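PDB 3OF7: guanine nucleotide exchange factor SRM1 from Saccharomyces cerevisiae, which promotes the exchange of GDP for GTP on the small GTPases GSP1 and GSP2, binds chromatin, and controls RNA metabolism and nuclear transport. Local coordinates for residues E85-S90 with P133-R138; E139-L144 with S160-S165; H388-A393 with V437-Q442; I397-G402 with P421-N426. All coordinates share one frame; numbering follows the deposited sequence.

The four contacts illustrate how an RCC1-like beta-propeller is built from four-stranded blades: contacts 1 and 4 pair the two outer strands of a blade, contact 2 packs the 139-144 segment on a blade strand, and contact 3 packs the sheets of two adjacent blades together. Contacts 1 and 2 adjoin, their centres about 10 Å apart, and touch where Ile136 CG2 lies 3.6 Å from Phe141 CE2. Contacts 3 and 4 are equally close and share a sheet, strands 388-393 and 398-402 being neighbours; contact 4 is nested within the chain loop that contact 3 closes. The two pairs are well separated: contacts 2 and 4 lie on opposite sides of the chain's centre, with centres about 34 Å apart.

Contact 1 (E85-S90 with P133-R138); sequences ESNVWS and PAKIPR
The extended side chain of Arg138 brings its guanidinium to the backbone O of Glu85, in the turn before strand 88-92. Arg138 NH1 and NH2 both donate to Glu85 O, at 2.8 Å from NH1 and 3.1 Å from NH2, and that oxygen lies in the guanidinium plane. Arg138 NH1 also donates to Asn87 OD1, at 2.8 Å; here the nitrogen stands above the amide plane, the two flat groups being turned 76° apart. Farther on, the backbones pair: Ile136 N gives a short, nearly straight bond to Val88 O (2.7 Å), Ser90 N bonds to Ala134 O, and the return bond from Ala134 N to Ser90 O is weak. A water accepts from Val88 N and donates to Ile136 O, extending the ladder beyond its last direct rung. Lys135 CG sits over the Trp89 five-membered ring, 3.5 Å from its centroid, in a CH-pi contact, while the indole NE1 is satisfied by Asp83 OD2. Strand 134-135 thus forms the outer edge of the blade, strand 88-92 being flanked on its other side by strand 78-83, with Leu144 of helix 142-145 against Ser86 and Arg138.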
loop_
_atom_site.group_PDB
_atom_site.type_symbol
_atom_site.label_atom_id
_atom_site.label_comp_id
_atom_site.label_asym_id
_atom_site.label_seq_id
_atom_site.Cartn_x
_atom_site.Cartn_y
_atom_site.Cartn_z
ATOM N N GLU A 85 -4.222 16.178 -14.948
ATOM C CA GLU A 85 -5.569 16.737 -15.045
ATOM C C GLU A 85 -6.570 15.960 -14.190
ATOM O O GLU A 85 -7.791 16.107 -14.326
ATOM C CB GLU A 85 -6.010 16.901 -16.500
ATOM C CG GLU A 85 -5.215 17.984 -17.227
ATOM C CD GLU A 85 -4.924 19.197 -16.346
ATOM O OE1 GLU A 85 -3.736 19.570 -16.208
ATOM O OE2 GLU A 85 -5.876 19.782 -15.788
ATOM N N SER A 86 -6.027 15.186 -13.252
ATOM C CA SER A 86 -6.810 14.412 -12.288
ATOM C C SER A 86 -7.709 13.324 -12.917
ATOM O O SER A 86 -8.735 12.941 -12.341
ATOM C CB SER A 86 -7.608 15.349 -11.365
ATOM O OG SER A 86 -8.144 14.645 -10.261
ATOM N N ASN A 87 -7.323 12.817 -14.085
ATOM C CA ASN A 87 -7.956 11.604 -14.616
ATOM C C ASN A 87 -7.415 10.396 -13.870
ATOM O O ASN A 87 -6.234 10.359 -13.522
ATOM C CB ASN A 87 -7.686 11.419 -16.107
ATOM C CG ASN A 87 -8.396 12.446 -16.969
ATOM O OD1 ASN A 87 -9.632 12.525 -16.998
ATOM N ND2 ASN A 87 -7.612 13.227 -17.691
ATOM N N VAL A 88 -8.289 9.420 -13.637
ATOM C CA VAL A 88 -7.908 8.166 -12.999
ATOM C C VAL A 88 -7.696 7.065 -14.038
ATOM O O VAL A 88 -8.598 6.757 -14.835
ATOM C CB VAL A 88 -8.953 7.724 -11.936
ATOM C CG1 VAL A 88 -8.522 6.432 -11.242
ATOM C CG2 VAL A 88 -9.175 8.833 -10.904
ATOM N N TRP A 89 -6.495 6.496 -14.033
ATOM C CA TRP A 89 -6.138 5.380 -14.891
ATOM C C TRP A 89 -6.195 4.105 -14.050
ATOM O O TRP A 89 -5.946 4.141 -12.841
ATOM C CB TRP A 89 -4.711 5.537 -15.403
ATOM C CG TRP A 89 -4.441 6.739 -16.270
ATOM C CD1 TRP A 89 -4.533 8.060 -15.918
ATOM C CD2 TRP A 89 -3.998 6.715 -17.629
ATOM N NE1 TRP A 89 -4.184 8.863 -16.988
ATOM C CE2 TRP A 89 -3.847 8.060 -18.046
ATOM C CE3 TRP A 89 -3.724 5.688 -18.542
ATOM C CZ2 TRP A 89 -3.436 8.401 -19.344
ATOM C CZ3 TRP A 89 -3.301 6.027 -19.823
ATOM C CH2 TRP A 89 -3.167 7.372 -20.213
ATOM N N SER A 90 -6.481 2.980 -14.700
ATOM C CA SER A 90 -6.534 1.694 -14.006
ATOM C C SER A 90 -6.078 0.559 -14.910
ATOM O O SER A 90 -6.203 0.631 -16.143
ATOM C CB SER A 90 -7.960 1.413 -13.519
ATOM O OG SER A 90 -8.837 1.224 -14.619
ATOM N N PRO A 133 -3.141 -0.092 -19.406
ATOM C CA PRO A 133 -3.579 1.060 -18.636
ATOM C C PRO A 133 -4.404 1.989 -19.504
ATOM O O PRO A 133 -4.013 2.274 -20.635
ATOM C CB PRO A 133 -2.265 1.745 -18.252
ATOM C CG PRO A 133 -1.303 0.632 -18.168
ATOM C CD PRO A 133 -1.684 -0.288 -19.295
ATOM N N ALA A 134 -5.537 2.434 -18.980
ATOM C CA ALA A 134 -6.406 3.363 -19.699
ATOM C C ALA A 134 -7.197 4.193 -18.701
ATOM O O ALA A 134 -7.350 3.801 -17.535
ATOM C CB ALA A 134 -7.348 2.603 -20.653
ATOM N N LYS A 135 -7.722 5.327 -19.165
ATOM C CA LYS A 135 -8.450 6.244 -18.298
ATOM C C LYS A 135 -9.877 5.794 -18.058
ATOM O O LYS A 135 -10.555 5.339 -18.981
ATOM C CB LYS A 135 -8.459 7.658 -18.877
ATOM C CG LYS A 135 -7.123 8.389 -18.764
ATOM C CD LYS A 135 -7.159 9.775 -19.403
ATOM C CE LYS A 135 -6.987 9.703 -20.921
ATOM N NZ LYS A 135 -7.018 11.059 -21.561
ATOM N N ILE A 136 -10.315 5.924 -16.808
ATOM C CA ILE A 136 -11.730 5.857 -16.465
ATOM C C ILE A 136 -12.371 7.119 -17.057
ATOM O O ILE A 136 -11.815 8.218 -16.921
ATOM C CB ILE A 136 -11.943 5.803 -14.924
ATOM C CG1 ILE A 136 -11.354 4.508 -14.344
ATOM C CG2 ILE A 136 -13.429 5.939 -14.552
ATOM C CD1 ILE A 136 -11.416 4.421 -12.826
ATOM N N PRO A 137 -13.519 6.967 -17.744
ATOM C CA PRO A 137 -14.183 8.144 -18.308
ATOM C C PRO A 137 -14.361 9.259 -17.284
ATOM O O PRO A 137 -14.776 9.013 -16.147
ATOM C CB PRO A 137 -15.533 7.592 -18.773
ATOM C CG PRO A 137 -15.222 6.193 -19.151
ATOM C CD PRO A 137 -14.199 5.719 -18.138
ATOM N N ARG A 138 -14.036 10.479 -17.696
ATOM C CA ARG A 138 -14.071 11.630 -16.809
ATOM C C ARG A 138 -15.461 11.882 -16.221
ATOM O O ARG A 138 -15.591 12.348 -15.086
ATOM C CB ARG A 138 -13.569 12.862 -17.555
ATOM C CG ARG A 138 -12.980 13.895 -16.667
ATOM C CD ARG A 138 -12.214 14.935 -17.455
ATOM N NE ARG A 138 -11.877 16.042 -16.575
ATOM C CZ ARG A 138 -10.775 16.102 -15.837
ATOM N NH1 ARG A 138 -9.878 15.118 -15.888
ATOM N NH2 ARG A 138 -10.564 17.153 -15.060
HETATM O O HOH W 1 -10.841 9.875 -14.947
#

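Contact 2 (E139-L144 with S160-S165); sequences ESFPPL and SCALFS
This is a wholly apolar, buried contact in which the turn at Phe141 and the short, weakly bonded helix after it pack on Phe164, at the end of strand 159-164, a strand lying between 150-155 and 169-177 in the next blade. Phe164 is the centrepiece, met by three side chains from distinct directions. Pro143 comes over one face: its CB lies 4.0 Å from the ring centroid and 26° off the normal, displaced toward the rim above CD2 and CE2, a CH-pi contact. The other two work at the ring edge. Phe141 CD1 is 3.6 Å from Phe164 CZ, and Leu144 CD2 is 3.8 Å from Phe164 CE2, so neighbouring corners of the same ring are held by different residues. The two phenyl rings are inclined at 50° with centroids 5.8 Å apart, an oblique pair that is neither stacked nor T-shaped. Phe141 places its CG anti to the carbonyl carbon (chi1 -58°), which carries the ring past Phe164 until Phe141 CE1 comes near Ala162 CB, at 4.4 Å. The turn itself is tied by a backbone bond from Leu144 N to Phe141 O. Phe164 also touches Val150 of strand 150-155, and Pro143 rests on Tyr170. With no hydrogen bond crossing between the segments, their attachment depends on shape fit, dispersion and the burial of hydrocarbon; the carbons on one face and along the rim probably limit how Phe164 can turn.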
loop_
_atom_site.group_PDB
_atom_site.type_symbol
_atom_site.label_atom_id
_atom_site.label_comp_id
_atom_site.label_asym_id
_atom_site.label_seq_id
_atom_site.Cartn_x
_atom_site.Cartn_y
_atom_site.Cartn_z
ATOM N N GLU A 139 -16.489 11.549 -16.995
ATOM C CA GLU A 139 -17.881 11.739 -16.589
ATOM C C GLU A 139 -18.243 10.869 -15.400
ATOM O O GLU A 139 -19.162 11.195 -14.660
ATOM C CB GLU A 139 -18.843 11.455 -17.752
ATOM C CG GLU A 139 -18.412 12.025 -19.097
ATOM C CD GLU A 139 -17.559 11.049 -19.897
ATOM O OE1 GLU A 139 -18.089 9.994 -20.321
ATOM O OE2 GLU A 139 -16.364 11.346 -20.115
ATOM N N SER A 140 -17.499 9.778 -15.207
ATOM C CA SER A 140 -17.695 8.880 -14.068
ATOM C C SER A 140 -17.399 9.555 -12.731
ATOM O O SER A 140 -17.800 9.051 -11.681
ATOM C CB SER A 140 -16.837 7.619 -14.210
ATOM O OG SER A 140 -17.217 6.885 -15.360
ATOM N N PHE A 141 -16.705 10.692 -12.777
ATOM C CA PHE A 141 -16.410 11.462 -11.572
ATOM C C PHE A 141 -16.983 12.874 -11.668
ATOM O O PHE A 141 -16.269 13.796 -12.078
ATOM C CB PHE A 141 -14.898 11.553 -11.316
ATOM C CG PHE A 141 -14.213 10.224 -11.164
ATOM C CD1 PHE A 141 -14.314 9.501 -9.977
ATOM C CD2 PHE A 141 -13.427 9.715 -12.195
ATOM C CE1 PHE A 141 -13.656 8.282 -9.825
ATOM C CE2 PHE A 141 -12.769 8.486 -12.056
ATOM C CZ PHE A 141 -12.890 7.770 -10.868
ATOM N N PRO A 142 -18.266 13.054 -11.279
ATOM C CA PRO A 142 -18.868 14.402 -11.289
ATOM C C PRO A 142 -18.086 15.530 -10.586
ATOM O O PRO A 142 -18.167 16.673 -11.039
ATOM C CB PRO A 142 -20.233 14.180 -10.626
ATOM C CG PRO A 142 -20.594 12.790 -11.018
ATOM C CD PRO A 142 -19.273 12.022 -10.953
ATOM N N PRO A 143 -17.357 15.243 -9.479
ATOM C CA PRO A 143 -16.619 16.379 -8.920
ATOM C C PRO A 143 -15.621 17.051 -9.875
ATOM O O PRO A 143 -15.327 18.229 -9.694
ATOM C CB PRO A 143 -15.889 15.766 -7.719
ATOM C CG PRO A 143 -16.812 14.678 -7.270
ATOM C CD PRO A 143 -17.344 14.092 -8.555
ATOM N N LEU A 144 -15.131 16.326 -10.879
ATOM C CA LEU A 144 -14.123 16.867 -11.792
ATOM C C LEU A 144 -14.653 18.032 -12.628
ATOM O O LEU A 144 -13.942 19.023 -12.842
ATOM C CB LEU A 144 -13.551 15.781 -12.708
ATOM C CG LEU A 144 -12.725 14.677 -12.034
ATOM C CD1 LEU A 144 -12.327 13.619 -13.054
ATOM C CD2 LEU A 144 -11.494 15.236 -11.315
ATOM N N SER A 160 -11.721 -0.110 -5.154
ATOM C CA SER A 160 -10.983 1.071 -5.538
ATOM C C SER A 160 -11.649 2.277 -4.908
ATOM O O SER A 160 -12.869 2.283 -4.703
ATOM C CB SER A 160 -10.996 1.204 -7.053
ATOM O OG SER A 160 -10.248 0.164 -7.652
ATOM N N CYS A 161 -10.848 3.288 -4.603
ATOM C CA CYS A 161 -11.340 4.477 -3.924
ATOM C C CYS A 161 -10.583 5.716 -4.379
ATOM O O CYS A 161 -9.370 5.671 -4.566
ATOM C CB CYS A 161 -11.232 4.313 -2.408
ATOM S SG CYS A 161 -12.070 5.616 -1.468
ATOM N N ALA A 162 -11.318 6.808 -4.579
ATOM C CA ALA A 162 -10.709 8.098 -4.883
ATOM C C ALA A 162 -11.227 9.132 -3.903
ATOM O O ALA A 162 -12.452 9.291 -3.736
ATOM C CB ALA A 162 -11.020 8.526 -6.324
ATOM N N LEU A 163 -10.293 9.815 -3.250
ATOM C CA LEU A 163 -10.606 10.891 -2.325
ATOM C C LEU A 163 -10.449 12.240 -3.021
ATOM O O LEU A 163 -9.390 12.527 -3.586
ATOM C CB LEU A 163 -9.679 10.825 -1.109
ATOM C CG LEU A 163 -9.766 11.974 -0.099
ATOM C CD1 LEU A 163 -11.163 12.050 0.539
ATOM C CD2 LEU A 163 -8.678 11.852 0.962
ATOM N N PHE A 164 -11.497 13.064 -2.969
ATOM C CA PHE A 164 -11.494 14.343 -3.681
ATOM C C PHE A 164 -11.175 15.515 -2.759
ATOM O O PHE A 164 -11.322 15.419 -1.544
ATOM C CB PHE A 164 -12.817 14.566 -4.423
ATOM C CG PHE A 164 -12.941 13.774 -5.692
ATOM C CD1 PHE A 164 -13.378 12.447 -5.668
ATOM C CD2 PHE A 164 -12.622 14.348 -6.915
ATOM C CE1 PHE A 164 -13.498 11.714 -6.838
ATOM C CE2 PHE A 164 -12.739 13.618 -8.103
ATOM C CZ PHE A 164 -13.179 12.301 -8.065
ATOM N N SER A 165 -10.731 16.617 -3.357
ATOM C CA SER A 165 -10.311 17.794 -2.607
ATOM C C SER A 165 -11.463 18.449 -1.839
ATOM O O SER A 165 -11.226 19.265 -0.949
ATOM C CB SER A 165 -9.677 18.815 -3.550
ATOM O OG SER A 165 -10.544 19.069 -4.637
#

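Contact 3 (H388-A393 with V437-Q442); sequences HSVAVA and VGCGGQ
His388 opens strand 388-393 by laying its imidazole beside Cys439 and Gly440. Its CG occupies the position between the backbone N and the carbonyl carbon (chi1 67°), which swings the ring across to the second segment. There His388 NE2 donates to Gly440 O at 3.2 Å, a bent bond (143° at the hydrogen) with the oxygen tilted from the ring plane. His388 CE1 approaches Cys439 CB at 3.5 Å, while the sulfur lies obliquely to the ring, Cys439 SG being 4.4 Å from the His388 centroid. Ser389 turns away, toward Trp401 of the next strand. Val390 points toward the second segment and divides its branches: CG2 touches Cys439 SG at 3.7 Å, and CG1 meets Val437 CG1 at 3.9 Å. After Ala391, which faces away like Ser389, Val392 continues the apolar row, its CG2 coming 3.6 Å from Val437 CG1, the two valines lying alongside but pointing opposite ways. Val437 CG1 therefore bridges two valines of one strand. The strands run almost exactly antiparallel, at 177°, but their axes come no closer than 7.2 Å, and no backbone hydrogen bond joins the two segments: they belong to sheets of adjacent blades, and this is a face-to-face join near the centre of the propeller. Ser444 and Ser446 of strand 443-450 line its flank. The chemistry is divided along the length, with aliphatic and sulfur contacts making up most of the interface and a single bent N-H...O bond, from imidazole to glycine carbonyl, at the His388 end.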
loop_
_atom_site.group_PDB
_atom_site.type_symbol
_atom_site.label_atom_id
_atom_site.label_comp_id
_atom_site.label_asym_id
_atom_site.label_seq_id
_atom_site.Cartn_x
_atom_site.Cartn_y
_atom_site.Cartn_z
ATOM N N HIS A 388 6.516 -9.174 0.085
ATOM C CA HIS A 388 7.725 -8.471 -0.334
ATOM C C HIS A 388 7.583 -6.994 0.004
ATOM O O HIS A 388 6.497 -6.524 0.363
ATOM C CB HIS A 388 7.992 -8.676 -1.834
ATOM C CG HIS A 388 6.976 -8.027 -2.723
ATOM N ND1 HIS A 388 7.227 -6.860 -3.412
ATOM C CD2 HIS A 388 5.700 -8.371 -3.016
ATOM C CE1 HIS A 388 6.157 -6.525 -4.110
ATOM N NE2 HIS A 388 5.214 -7.420 -3.882
ATOM N N SER A 389 8.691 -6.271 -0.084
ATOM C CA SER A 389 8.696 -4.853 0.202
ATOM C C SER A 389 9.669 -4.152 -0.729
ATOM O O SER A 389 10.570 -4.778 -1.293
ATOM C CB SER A 389 9.099 -4.585 1.650
ATOM O OG SER A 389 8.379 -5.410 2.559
ATOM N N VAL A 390 9.466 -2.849 -0.878
ATOM C CA VAL A 390 10.364 -1.984 -1.621
ATOM C C VAL A 390 10.482 -0.685 -0.831
ATOM O O VAL A 390 9.471 -0.083 -0.459
ATOM C CB VAL A 390 9.845 -1.685 -3.056
ATOM C CG1 VAL A 390 10.821 -0.774 -3.822
ATOM C CG2 VAL A 390 9.595 -2.973 -3.836
ATOM N N ALA A 391 11.717 -0.274 -0.553
ATOM C CA ALA A 391 11.981 1.007 0.109
ATOM C C ALA A 391 12.853 1.898 -0.776
ATOM O O ALA A 391 13.639 1.403 -1.588
ATOM C CB ALA A 391 12.647 0.780 1.463
ATOM N N VAL A 392 12.709 3.211 -0.619
ATOM C CA VAL A 392 13.485 4.157 -1.427
ATOM C C VAL A 392 14.462 4.899 -0.537
ATOM O O VAL A 392 14.055 5.569 0.416
ATOM C CB VAL A 392 12.583 5.167 -2.162
ATOM C CG1 VAL A 392 13.432 6.090 -3.050
ATOM C CG2 VAL A 392 11.560 4.438 -3.003
ATOM N N ALA A 393 15.750 4.760 -0.840
ATOM C CA ALA A 393 16.791 5.452 -0.087
ATOM C C ALA A 393 16.676 6.953 -0.295
ATOM O O ALA A 393 16.078 7.402 -1.261
ATOM C CB ALA A 393 18.187 4.960 -0.508
ATOM N N VAL A 437 6.763 4.466 -4.731
ATOM C CA VAL A 437 6.740 3.015 -4.892
ATOM C C VAL A 437 5.448 2.452 -4.326
ATOM O O VAL A 437 4.875 3.034 -3.410
ATOM C CB VAL A 437 7.926 2.309 -4.188
ATOM C CG1 VAL A 437 9.227 2.560 -4.943
ATOM C CG2 VAL A 437 8.041 2.733 -2.723
ATOM N N GLY A 438 5.008 1.325 -4.876
ATOM C CA GLY A 438 3.807 0.626 -4.400
ATOM C C GLY A 438 3.952 -0.842 -4.736
ATOM O O GLY A 438 4.697 -1.198 -5.651
ATOM N N CYS A 439 3.259 -1.698 -3.995
ATOM C CA CYS A 439 3.406 -3.148 -4.173
ATOM C C CYS A 439 2.059 -3.826 -4.044
ATOM O O CYS A 439 1.208 -3.375 -3.271
ATOM C CB CYS A 439 4.341 -3.733 -3.109
ATOM S SG CYS A 439 5.996 -3.025 -3.037
ATOM N N GLY A 440 1.878 -4.896 -4.809
ATOM C CA GLY A 440 0.653 -5.694 -4.772
ATOM C C GLY A 440 0.954 -7.114 -4.355
ATOM O O GLY A 440 1.983 -7.383 -3.707
ATOM N N GLY A 441 0.068 -8.036 -4.727
ATOM C CA GLY A 441 0.221 -9.434 -4.326
ATOM C C GLY A 441 1.493 -10.066 -4.872
ATOM O O GLY A 441 2.232 -10.738 -4.138
ATOM N N GLN A 442 1.745 -9.850 -6.161
ATOM C CA GLN A 442 2.833 -10.532 -6.873
ATOM C C GLN A 442 3.665 -9.601 -7.757
ATOM O O GLN A 442 4.381 -10.063 -8.651
ATOM C CB GLN A 442 2.263 -11.673 -7.745
ATOM C CG GLN A 442 1.447 -12.720 -6.989
ATOM C CD GLN A 442 1.104 -13.943 -7.842
ATOM O OE1 GLN A 442 1.276 -13.939 -9.064
ATOM N NE2 GLN A 442 0.620 -14.997 -7.190
#

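Contact 4 (I397-G402 with P421-N426); sequences IAYSWG and PTRIKN
Tyr399 and Arg423 face each other in the outer antiparallel strand pair of a propeller blade, whose sheet runs from strand 379-384 to strand 421-423. They form a non-hydrogen-bonded pair, and the tyrosine ring leans over the opposite backbone: Arg423 CA lies 4.0 Å from the Tyr399 ring centroid, over its face and toward the rim, while Arg423 CB touches Tyr399 CE2 at 3.7 Å. The arginine then runs out extended, with CG anti to the backbone N (chi1 177°), and Arg423 CG meets Ile397 CG2 at 3.7 Å. One step along, Ser400 and Thr422 make the hydrogen-bonded pair, each N donating to the other's O. Beyond them Trp401 receives Pro421 on its six-membered ring, with Pro421 CG 3.8 Å from the centroid and 18° off the normal, a CH-pi contact. Ile424 packs its CG1 and CD1 against Ser400 OG, a hydroxyl whose bond goes to Val409 O. Outside this shell, strand 388-393 supports strand 398-402 from its other side, pairing with Tyr399 and Trp401, and Met463 of the C-terminal helix 453-464 lies against Ile397, Tyr399 and Arg423. The N-to-C directions of the short strands differ by 136°, well short of antiparallel, and the backbones draw apart past Ile424. Ile424 N still reaches Ala398 O at 2.9 Å in a nearly straight bond, but the next link is made through a water, which accepts from Ala398 N at 2.9 Å and donates to Ile424 O at 3.0 Å.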
loop_
_atom_site.group_PDB
_atom_site.type_symbol
_atom_site.label_atom_id
_atom_site.label_comp_id
_atom_site.label_asym_id
_atom_site.label_seq_id
_atom_site.Cartn_x
_atom_site.Cartn_y
_atom_site.Cartn_z
ATOM N N ILE A 397 17.450 5.638 -4.859
ATOM C CA ILE A 397 17.705 4.274 -5.299
ATOM C C ILE A 397 16.755 3.385 -4.496
ATOM O O ILE A 397 16.650 3.540 -3.280
ATOM C CB ILE A 397 19.192 3.876 -5.079
ATOM C CG1 ILE A 397 20.100 4.715 -6.003
ATOM C CG2 ILE A 397 19.410 2.375 -5.331
ATOM C CD1 ILE A 397 21.581 4.356 -5.946
ATOM N N ALA A 398 16.057 2.492 -5.192
ATOM C CA ALA A 398 15.122 1.551 -4.564
ATOM C C ALA A 398 15.799 0.260 -4.087
ATOM O O ALA A 398 16.755 -0.230 -4.709
ATOM C CB ALA A 398 13.962 1.238 -5.516
ATOM N N TYR A 399 15.287 -0.279 -2.978
ATOM C CA TYR A 399 15.814 -1.481 -2.327
ATOM C C TYR A 399 14.652 -2.407 -2.042
ATOM O O TYR A 399 13.614 -1.962 -1.558
ATOM C CB TYR A 399 16.512 -1.133 -1.005
ATOM C CG TYR A 399 17.831 -0.409 -1.191
ATOM C CD1 TYR A 399 17.859 0.907 -1.650
ATOM C CD2 TYR A 399 19.048 -1.044 -0.914
ATOM C CE1 TYR A 399 19.058 1.580 -1.836
ATOM C CE2 TYR A 399 20.264 -0.375 -1.096
ATOM C CZ TYR A 399 20.254 0.935 -1.560
ATOM O OH TYR A 399 21.433 1.615 -1.748
ATOM N N SER A 400 14.828 -3.690 -2.321
ATOM C CA SER A 400 13.740 -4.644 -2.152
ATOM C C SER A 400 14.194 -5.889 -1.406
ATOM O O SER A 400 15.394 -6.185 -1.322
ATOM C CB SER A 400 13.170 -5.033 -3.522
ATOM O OG SER A 400 14.173 -5.642 -4.318
ATOM N N TRP A 401 13.220 -6.613 -0.864
ATOM C CA TRP A 401 13.481 -7.859 -0.158
ATOM C C TRP A 401 12.183 -8.624 0.067
ATOM O O TRP A 401 11.085 -8.090 -0.149
ATOM C CB TRP A 401 14.182 -7.605 1.181
ATOM C CG TRP A 401 13.351 -6.885 2.238
ATOM C CD1 TRP A 401 12.718 -7.454 3.310
ATOM C CD2 TRP A 401 13.102 -5.472 2.332
ATOM N NE1 TRP A 401 12.098 -6.490 4.066
ATOM C CE2 TRP A 401 12.309 -5.265 3.485
ATOM C CE3 TRP A 401 13.463 -4.364 1.547
ATOM C CZ2 TRP A 401 11.875 -3.992 3.882
ATOM C CZ3 TRP A 401 13.030 -3.095 1.937
ATOM C CH2 TRP A 401 12.244 -2.920 3.100
ATOM N N GLY A 402 12.326 -9.875 0.491
ATOM C CA GLY A 402 11.179 -10.712 0.784
ATOM C C GLY A 402 11.030 -11.862 -0.192
ATOM O O GLY A 402 12.012 -12.353 -0.746
ATOM N N PRO A 421 17.260 -5.796 2.701
ATOM C CA PRO A 421 17.037 -4.798 1.655
ATOM C C PRO A 421 18.213 -4.736 0.670
ATOM O O PRO A 421 19.359 -4.501 1.068
ATOM C CB PRO A 421 16.895 -3.497 2.442
ATOM C CG PRO A 421 16.322 -3.950 3.759
ATOM C CD PRO A 421 17.036 -5.232 4.048
ATOM N N THR A 422 17.909 -4.948 -0.605
ATOM C CA THR A 422 18.924 -5.114 -1.631
ATOM C C THR A 422 18.667 -4.146 -2.780
ATOM O O THR A 422 17.559 -4.067 -3.328
ATOM C CB THR A 422 18.975 -6.590 -2.103
ATOM O OG1 THR A 422 19.269 -7.431 -0.978
ATOM C CG2 THR A 422 20.032 -6.811 -3.168
ATOM N N ARG A 423 19.713 -3.410 -3.131
ATOM C CA ARG A 423 19.658 -2.419 -4.203
ATOM C C ARG A 423 19.130 -2.996 -5.511
ATOM O O ARG A 423 19.586 -4.045 -5.963
ATOM C CB ARG A 423 21.066 -1.851 -4.408
ATOM C CG ARG A 423 21.222 -0.860 -5.531
ATOM C CD ARG A 423 22.676 -0.413 -5.565
ATOM N NE ARG A 423 22.953 0.519 -6.646
ATOM C CZ ARG A 423 24.176 0.862 -7.038
ATOM N NH1 ARG A 423 25.237 0.336 -6.437
ATOM N NH2 ARG A 423 24.336 1.729 -8.028
ATOM N N ILE A 424 18.153 -2.313 -6.104
ATOM C CA ILE A 424 17.701 -2.639 -7.448
ATOM C C ILE A 424 18.563 -1.833 -8.424
ATOM O O ILE A 424 18.507 -0.593 -8.451
ATOM C CB ILE A 424 16.206 -2.328 -7.666
ATOM C CG1 ILE A 424 15.340 -3.139 -6.681
ATOM C CG2 ILE A 424 15.812 -2.633 -9.111
ATOM C CD1 ILE A 424 13.870 -2.707 -6.611
ATOM N N LYS A 425 19.381 -2.552 -9.184
ATOM C CA LYS A 425 20.220 -1.970 -10.230
ATOM C C LYS A 425 19.871 -2.632 -11.556
ATOM O O LYS A 425 20.061 -3.840 -11.721
ATOM C CB LYS A 425 21.701 -2.185 -9.898
ATOM C CG LYS A 425 22.684 -1.451 -10.804
ATOM C CD LYS A 425 24.112 -1.657 -10.299
ATOM C CE LYS A 425 25.127 -0.914 -11.156
ATOM N NZ LYS A 425 26.508 -1.077 -10.595
ATOM N N ASN A 426 19.314 -1.851 -12.477
ATOM C CA ASN A 426 19.069 -2.299 -13.850
ATOM C C ASN A 426 19.137 -1.093 -14.764
ATOM O O ASN A 426 18.987 0.040 -14.296
ATOM C CB ASN A 426 17.751 -3.113 -14.000
ATOM C CG ASN A 426 16.513 -2.249 -14.294
ATOM O OD1 ASN A 426 16.285 -1.214 -13.671
ATOM N ND2 ASN A 426 15.685 -2.717 -15.219
HETATM O O HOH W 2 16.774 1.769 -7.882
#